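Local coordinates for putative signal recognition particle protein (Chaetomium thermophilum, PDB 5CK4) that binds GTP and GDP, and probably serves as the Arf-like GTPase beta subunit of the signal recognition particle receptor at the endoplasmic reticulum, at residues Q128-P133 / S160-V165. Numbering follows the deposited sequence.
Sequences QHLLNP and SKLKAV
L130 touches L162 and V165 through one methyl group, CD2, and no hydrogen bond joins 128-133 to 160-165. Traced outward, the L130 side chain shows how localised the contact is. L130 CB is still 5.9 Å from L162 CD2. L130 CG has come closer but lies 5.1 Å from V165 CG2, so the branch point itself does not touch the strand segment. There the two methyls part: L130 CD1 continues the chain and passes V165 CG2 at 5.0 Å, whereas CD2 bends off to the strand. That turn brings L130 CD2 to 3.9 Å from V165 CG2 and 4.1 Å from L162 CD2, ordinary van der Waals separations without evidence of strain. Seen from L130 CD2, the two partner methyls lie about 80° apart, and they are themselves 5.1 Å from each other (L162 CD2 to V165 CG2), so the L130 methyl touches two separate points on the strand. L162 reaches it by extension: CG is anti to the backbone N (chi1 180°), and CD2 prolongs the chain.

L162 and V165 are three residues apart, yet both CB atoms point toward the helix. Strict alternation of a strand would send them to opposite faces; the arrangement is consistent with an irregularity at K163, where psi is -13°, shifting the alternation. The contact is plain apolar packing, with all three residues buried and the GDP about 13 Å from the V165 side chain. L130 also meets L23 and I25 of strand 21-25, a parallel neighbour of 159-170, and V192, S195 and L196 of helix 180-201. Helix 123-131 thus packs through L130 on the central sheet of this P-loop GTPase fold beside helix 180-201.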
ATOM      1  N   GLN A 128       3.379  12.073   2.791  1.00 22.86           N
ATOM      2  CA  GLN A 128       2.946  13.414   2.410  1.00 24.60           C
ATOM      3  C   GLN A 128       2.130  13.396   1.126  1.00 27.12           C
ATOM      4  O   GLN A 128       1.173  14.144   0.999  1.00 26.50           O
ATOM      5  CB  GLN A 128       4.132  14.370   2.278  1.00 34.01           C
ATOM      6  CG  GLN A 128       4.880  14.597   3.579  1.00 42.77           C
ATOM      7  CD  GLN A 128       3.957  14.772   4.772  1.00 53.14           C
ATOM      8  OE1 GLN A 128       3.307  15.809   4.928  1.00 48.67           O
ATOM      9  NE2 GLN A 128       3.897  13.750   5.626  1.00 57.04           N
ATOM     10  N   HIS A 129       2.499  12.530   0.186  1.00 26.42           N
ATOM     11  CA  HIS A 129       1.702  12.343  -1.025  1.00 26.68           C
ATOM     12  C   HIS A 129       0.280  11.877  -0.708  1.00 29.07           C
ATOM     13  O   HIS A 129      -0.666  12.230  -1.404  1.00 31.70           O
ATOM     14  CB  HIS A 129       2.364  11.325  -1.959  1.00 29.07           C
ATOM     15  CG  HIS A 129       3.703  11.754  -2.480  1.00 32.49           C
ATOM     16  ND1 HIS A 129       3.897  12.944  -3.149  1.00 38.14           N
ATOM     17  CD2 HIS A 129       4.910  11.140  -2.450  1.00 33.98           C
ATOM     18  CE1 HIS A 129       5.167  13.051  -3.496  1.00 34.00           C
ATOM     19  NE2 HIS A 129       5.803  11.968  -3.086  1.00 39.12           N
ATOM     20  N   LEU A 130       0.134  11.063   0.335  1.00 23.39           N
ATOM     21  CA  LEU A 130      -1.158  10.456   0.641  1.00 22.53           C
ATOM     22  C   LEU A 130      -2.115  11.429   1.333  1.00 28.00           C
ATOM     23  O   LEU A 130      -3.316  11.211   1.349  1.00 24.28           O
ATOM     24  CB  LEU A 130      -0.969   9.172   1.458  1.00 20.52           C
ATOM     25  CG  LEU A 130      -0.022   8.160   0.781  1.00 23.59           C
ATOM     26  CD1 LEU A 130       0.274   6.927   1.647  1.00 18.45           C
ATOM     27  CD2 LEU A 130      -0.567   7.735  -0.565  1.00 22.24           C
ATOM     28  N   LEU A 131      -1.576  12.513   1.883  1.00 23.73           N
ATOM     29  CA  LEU A 131      -2.392  13.515   2.576  1.00 24.49           C
ATOM     30  C   LEU A 131      -3.073  14.489   1.616  1.00 30.41           C
ATOM     31  O   LEU A 131      -4.089  15.106   1.948  1.00 33.45           O
ATOM     32  CB  LEU A 131      -1.520  14.293   3.564  1.00 26.22           C
ATOM     33  CG  LEU A 131      -0.995  13.491   4.762  1.00 23.82           C
ATOM     34  CD1 LEU A 131       0.029  14.304   5.551  1.00 27.27           C
ATOM     35  CD2 LEU A 131      -2.157  13.082   5.657  1.00 23.68           C
ATOM     36  N   ASN A 132      -2.506  14.606   0.422  1.00 31.53           N
ATOM     37  CA  ASN A 132      -2.891  15.618  -0.554  1.00 30.64           C
ATOM     38  C   ASN A 132      -4.209  15.286  -1.259  1.00 31.48           C
ATOM     39  O   ASN A 132      -4.341  14.220  -1.850  1.00 30.79           O
ATOM     40  CB  ASN A 132      -1.761  15.733  -1.585  1.00 36.15           C
ATOM     41  CG  ASN A 132      -1.810  17.020  -2.378  1.00 47.42           C
ATOM     42  OD1 ASN A 132      -2.881  17.529  -2.704  1.00 54.25           O
ATOM     43  ND2 ASN A 132      -0.637  17.549  -2.703  1.00 53.17           N
ATOM     44  N   PRO A 133      -5.183  16.211  -1.218  1.00 34.48           N
ATOM     45  CA  PRO A 133      -6.482  16.035  -1.885  1.00 39.86           C
ATOM     46  C   PRO A 133      -6.376  15.602  -3.354  1.00 40.35           C
ATOM     47  O   PRO A 133      -7.226  14.848  -3.825  1.00 36.13           O
ATOM     48  CB  PRO A 133      -7.115  17.424  -1.779  1.00 50.31           C
ATOM     49  CG  PRO A 133      -6.550  17.976  -0.514  1.00 51.59           C
ATOM     50  CD  PRO A 133      -5.133  17.458  -0.433  1.00 47.80           C
ATOM     51  N   SER A 160       2.533  13.051 -12.917  1.00 45.44           N
ATOM     52  CA  SER A 160       1.718  11.850 -13.030  1.00 42.99           C
ATOM     53  C   SER A 160       0.686  11.760 -11.906  1.00 44.62           C
ATOM     54  O   SER A 160       1.012  11.940 -10.735  1.00 42.13           O
ATOM     55  CB  SER A 160       2.600  10.601 -13.027  1.00 47.30           C
ATOM     56  OG  SER A 160       1.809   9.426 -13.063  1.00 46.40           O
ATOM     57  N   LYS A 161      -0.556  11.477 -12.275  1.00 41.21           N
ATOM     58  CA  LYS A 161      -1.639  11.370 -11.304  1.00 48.13           C
ATOM     59  C   LYS A 161      -1.548  10.072 -10.488  1.00 42.00           C
ATOM     60  O   LYS A 161      -1.469   8.977 -11.048  1.00 33.75           O
ATOM     61  CB  LYS A 161      -2.987  11.471 -12.021  1.00 47.19           C
ATOM     62  CG  LYS A 161      -4.203  11.442 -11.113  1.00 47.93           C
ATOM     63  CD  LYS A 161      -5.422  12.031 -11.832  1.00 62.88           C
ATOM     64  CE  LYS A 161      -6.701  11.846 -11.026  1.00 66.57           C
ATOM     65  NZ  LYS A 161      -6.990  10.401 -10.785  1.00 66.08           N
ATOM     66  N   LEU A 162      -1.550  10.206  -9.164  1.00 32.89           N
ATOM     67  CA  LEU A 162      -1.540   9.046  -8.272  1.00 29.13           C
ATOM     68  C   LEU A 162      -2.925   8.404  -8.217  1.00 31.51           C
ATOM     69  O   LEU A 162      -3.897   9.057  -7.839  1.00 32.61           O
ATOM     70  CB  LEU A 162      -1.107   9.470  -6.871  1.00 27.71           C
ATOM     71  CG  LEU A 162      -1.060   8.344  -5.838  1.00 24.30           C
ATOM     72  CD1 LEU A 162      -0.041   7.285  -6.250  1.00 22.73           C
ATOM     73  CD2 LEU A 162      -0.741   8.912  -4.463  1.00 23.63           C
ATOM     74  N   LYS A 163      -3.028   7.132  -8.595  1.00 29.66           N
ATOM     75  CA  LYS A 163      -4.338   6.477  -8.646  1.00 26.53           C
ATOM     76  C   LYS A 163      -4.471   5.235  -7.763  1.00 24.31           C
ATOM     77  O   LYS A 163      -5.582   4.740  -7.546  1.00 23.00           O
ATOM     78  CB  LYS A 163      -4.726   6.137 -10.086  1.00 30.87           C
ATOM     79  CG  LYS A 163      -4.888   7.363 -10.981  1.00 35.15           C
ATOM     80  CD  LYS A 163      -5.840   7.098 -12.134  1.00 49.67           C
ATOM     81  CE  LYS A 163      -7.284   6.969 -11.653  1.00 57.15           C
ATOM     82  NZ  LYS A 163      -8.268   7.131 -12.770  1.00 60.50           N
ATOM     83  N   ALA A 164      -3.356   4.728  -7.254  1.00 22.73           N
ATOM     84  CA  ALA A 164      -3.414   3.567  -6.367  1.00 18.67           C
ATOM     85  C   ALA A 164      -2.141   3.384  -5.571  1.00 17.91           C
ATOM     86  O   ALA A 164      -1.108   3.969  -5.883  1.00 19.36           O
ATOM     87  CB  ALA A 164      -3.727   2.291  -7.151  1.00 18.74           C
ATOM     88  N   VAL A 165      -2.230   2.542  -4.549  1.00 20.93           N
ATOM     89  CA  VAL A 165      -1.093   2.217  -3.705  1.00 17.65           C
ATOM     90  C   VAL A 165      -0.975   0.705  -3.610  1.00 18.51           C
ATOM     91  O   VAL A 165      -1.964   0.019  -3.391  1.00 15.65           O
ATOM     92  CB  VAL A 165      -1.309   2.768  -2.278  1.00 15.42           C
ATOM     93  CG1 VAL A 165      -0.283   2.167  -1.279  1.00 15.67           C
ATOM     94  CG2 VAL A 165      -1.237   4.276  -2.285  1.00 15.18           C
TER